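Local coordinates for Alr4995 protein (Nostoc sp., PDB 6LRF) that probably acts as a bifunctional enzyme, with an arginine dihydrolase activity and an ornithine cyclodeaminase activity carried on one polypeptide, at residues Q402-A407 with G552-H557. Numbering follows the deposited sequence.
Sequences QRMDGA and GGHRHH
A His-carboxylate hydrogen bond between Asp-405 and His-554 joins two C-terminal regions of the chain, illustrating how one polar pair can tie a loop of one region to the start of a helix in another. Asp-405 sits in the loop between strands 395-400 and 407-413 of a mixed sheet, whereas His-554 opens helix 554-567 in the Rossmann-type region, directly after the N-cap residue Gly-553. ND1 of His-554 donates to OD1 of Asp-405 over 2.8 Å, using the syn lone pair of that oxygen. The bond is distinctly bent, at 131° on the hydrogen. OD1 stands 32° out of the imidazole plane, and carboxylate and ring are only moderately turned against each other. With CG anti to the carbonyl carbon (chi1 -68°), this rotamer of Asp-405 brings the carboxylate up to His-554. Beside it, SE of the selenomethionine Met-404 approaches CE1 of His-554 obliquely at 4.1 Å. Within the loop, Arg-403 grips Met-404 O side-on, through NE at 2.9 Å and NH2 at 3.2 Å. Ser-383 also bonds to the loop backbone, and Asn-644 of the second subunit packs on Met-404. A single bent bond restrains the imidazole's rotation only loosely, and the nearby carboxylate would be expected to polarise the ring.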
ATOM      1  N   GLN B 402     -24.449   9.117 -26.700  1.00 24.10           N
ATOM      2  CA  GLN B 402     -23.784   7.859 -26.381  1.00 20.70           C
ATOM      3  C   GLN B 402     -23.266   7.835 -24.950  1.00 25.25           C
ATOM      4  O   GLN B 402     -22.614   8.764 -24.504  1.00 21.14           O
ATOM      5  CB  GLN B 402     -22.626   7.620 -27.347  1.00 22.31           C
ATOM      6  CG  GLN B 402     -21.999   6.228 -27.240  1.00 27.71           C
ATOM      7  CD  GLN B 402     -22.874   5.140 -27.836  1.00 26.29           C
ATOM      8  OE1 GLN B 402     -23.517   5.345 -28.865  1.00 23.90           O
ATOM      9  NE2 GLN B 402     -22.888   3.970 -27.199  1.00 24.46           N
ATOM     10  N   ARG B 403     -23.580   6.775 -24.222  1.00 23.47           N
ATOM     11  CA  ARG B 403     -22.869   6.476 -22.979  1.00 27.90           C
ATOM     12  C   ARG B 403     -22.942   4.990 -22.704  1.00 27.00           C
ATOM     13  O   ARG B 403     -23.763   4.281 -23.287  1.00 27.66           O
ATOM     14  CB  ARG B 403     -23.433   7.246 -21.785  1.00 28.64           C
ATOM     15  CG  ARG B 403     -24.888   7.039 -21.531  1.00 26.50           C
ATOM     16  CD  ARG B 403     -25.196   7.359 -20.051  1.00 27.16           C
ATOM     17  NE  ARG B 403     -24.768   6.247 -19.225  1.00 28.04           N
ATOM     18  CZ  ARG B 403     -24.805   6.217 -17.899  1.00 29.77           C
ATOM     19  NH1 ARG B 403     -25.256   7.256 -17.214  1.00 23.93           N
ATOM     20  NH2 ARG B 403     -24.394   5.128 -17.265  1.00 27.57           N
HETATM   21  N   MSE B 404     -22.088   4.513 -21.817  1.00 23.79           N
HETATM   22  CA  MSE B 404     -22.106   3.095 -21.515  1.00 29.18           C
HETATM   23  C   MSE B 404     -23.323   2.742 -20.677  1.00 28.05           C
HETATM   24  O   MSE B 404     -23.911   3.604 -20.007  1.00 23.58           O
HETATM   25  CB  MSE B 404     -20.830   2.672 -20.786  1.00 25.07           C
HETATM   26  CG  MSE B 404     -20.736   3.235 -19.388  1.00 32.04           C
HETATM   27 SE   MSE B 404     -19.290   2.345 -18.376  1.00 65.99          SE
HETATM   28  CE  MSE B 404     -18.143   1.774 -19.871  1.00 48.03           C
ATOM     29  N   ASP B 405     -23.690   1.462 -20.749  1.00 24.42           N
ATOM     30  CA  ASP B 405     -24.701   0.857 -19.894  1.00 22.58           C
ATOM     31  C   ASP B 405     -26.086   1.428 -20.138  1.00 25.72           C
ATOM     32  O   ASP B 405     -26.914   1.483 -19.226  1.00 24.33           O
ATOM     33  CB  ASP B 405     -24.321   1.009 -18.422  1.00 24.20           C
ATOM     34  CG  ASP B 405     -23.096   0.179 -18.050  1.00 31.91           C
ATOM     35  OD1 ASP B 405     -22.774  -0.786 -18.785  1.00 30.47           O
ATOM     36  OD2 ASP B 405     -22.450   0.494 -17.034  1.00 34.96           O
ATOM     37  N   GLY B 406     -26.345   1.835 -21.373  1.00 22.49           N
ATOM     38  CA  GLY B 406     -27.688   2.255 -21.739  1.00 25.87           C
ATOM     39  C   GLY B 406     -28.334   1.266 -22.688  1.00 25.71           C
ATOM     40  O   GLY B 406     -27.712   0.257 -23.058  1.00 21.55           O
ATOM     41  N   ALA B 407     -29.581   1.549 -23.062  1.00 19.39           N
ATOM     42  CA  ALA B 407     -30.216   0.875 -24.177  1.00 22.72           C
ATOM     43  C   ALA B 407     -30.258   1.833 -25.361  1.00 23.70           C
ATOM     44  O   ALA B 407     -30.090   3.039 -25.207  1.00 20.79           O
ATOM     45  CB  ALA B 407     -31.623   0.407 -23.799  1.00 20.08           C
ATOM     46  N   GLY B 552     -15.076  -6.789 -19.147  1.00 44.42           N
ATOM     47  CA  GLY B 552     -16.387  -7.156 -19.662  1.00 42.62           C
ATOM     48  C   GLY B 552     -17.404  -7.357 -18.549  1.00 37.73           C
ATOM     49  O   GLY B 552     -17.243  -6.820 -17.448  1.00 38.12           O
ATOM     50  N   GLY B 553     -18.456  -8.123 -18.840  1.00 36.59           N
ATOM     51  CA  GLY B 553     -19.435  -8.500 -17.834  1.00 36.34           C
ATOM     52  C   GLY B 553     -20.590  -7.520 -17.638  1.00 35.98           C
ATOM     53  O   GLY B 553     -21.455  -7.738 -16.775  1.00 31.57           O
ATOM     54  N   HIS B 554     -20.624  -6.448 -18.430  1.00 26.98           N
ATOM     55  CA  HIS B 554     -21.651  -5.429 -18.222  1.00 28.00           C
ATOM     56  C   HIS B 554     -23.039  -5.978 -18.549  1.00 28.21           C
ATOM     57  O   HIS B 554     -24.009  -5.657 -17.872  1.00 26.60           O
ATOM     58  CB  HIS B 554     -21.336  -4.172 -19.037  1.00 31.26           C
ATOM     59  CG  HIS B 554     -20.286  -3.298 -18.416  1.00 32.28           C
ATOM     60  ND1 HIS B 554     -20.587  -2.152 -17.710  1.00 41.59           N
ATOM     61  CD2 HIS B 554     -18.935  -3.411 -18.383  1.00 36.58           C
ATOM     62  CE1 HIS B 554     -19.471  -1.594 -17.273  1.00 34.95           C
ATOM     63  NE2 HIS B 554     -18.454  -2.338 -17.668  1.00 35.36           N
ATOM     64  N   ARG B 555     -23.124  -6.845 -19.558  1.00 24.90           N
ATOM     65  CA  ARG B 555     -24.398  -7.436 -19.958  1.00 26.46           C
ATOM     66  C   ARG B 555     -25.093  -8.175 -18.801  1.00 24.86           C
ATOM     67  O   ARG B 555     -26.272  -7.933 -18.529  1.00 25.45           O
ATOM     68  CB  ARG B 555     -24.189  -8.381 -21.163  1.00 27.26           C
ATOM     69  CG  ARG B 555     -23.962  -7.645 -22.506  1.00 27.80           C
ATOM     70  CD  ARG B 555     -23.726  -8.622 -23.661  1.00 27.17           C
ATOM     71  NE  ARG B 555     -24.839  -9.556 -23.839  1.00 25.60           N
ATOM     72  CZ  ARG B 555     -25.888  -9.318 -24.621  1.00 31.64           C
ATOM     73  NH1 ARG B 555     -25.971  -8.176 -25.296  1.00 25.70           N
ATOM     74  NH2 ARG B 555     -26.854 -10.219 -24.741  1.00 30.55           N
ATOM     75  N   HIS B 556     -24.371  -9.061 -18.115  1.00 21.61           N
ATOM     76  CA  HIS B 556     -24.938  -9.776 -16.981  1.00 22.51           C
ATOM     77  C   HIS B 556     -25.387  -8.806 -15.887  1.00 24.59           C
ATOM     78  O   HIS B 556     -26.429  -9.003 -15.251  1.00 22.72           O
ATOM     79  CB  HIS B 556     -23.930 -10.783 -16.409  1.00 30.33           C
ATOM     80  CG  HIS B 556     -23.816 -12.050 -17.205  1.00 36.16           C
ATOM     81  ND1 HIS B 556     -23.148 -13.166 -16.741  1.00 43.00           N
ATOM     82  CD2 HIS B 556     -24.283 -12.379 -18.434  1.00 37.18           C
ATOM     83  CE1 HIS B 556     -23.217 -14.126 -17.646  1.00 41.46           C
ATOM     84  NE2 HIS B 556     -23.905 -13.678 -18.680  1.00 39.27           N
ATOM     85  N   HIS B 557     -24.593  -7.761 -15.670  1.00 25.06           N
ATOM     86  CA  HIS B 557     -24.877  -6.763 -14.636  1.00 24.44           C
ATOM     87  C   HIS B 557     -26.149  -5.950 -14.923  1.00 23.28           C
ATOM     88  O   HIS B 557     -27.037  -5.827 -14.075  1.00 22.06           O
ATOM     89  CB  HIS B 557     -23.685  -5.827 -14.506  1.00 25.15           C
ATOM     90  CG  HIS B 557     -23.628  -5.099 -13.201  1.00 31.92           C
ATOM     91  ND1 HIS B 557     -23.354  -5.731 -12.001  1.00 35.79           N
ATOM     92  CD2 HIS B 557     -23.807  -3.789 -12.908  1.00 30.51           C
ATOM     93  CE1 HIS B 557     -23.361  -4.838 -11.027  1.00 31.56           C
ATOM     94  NE2 HIS B 557     -23.634  -3.654 -11.548  1.00 30.25           N
TER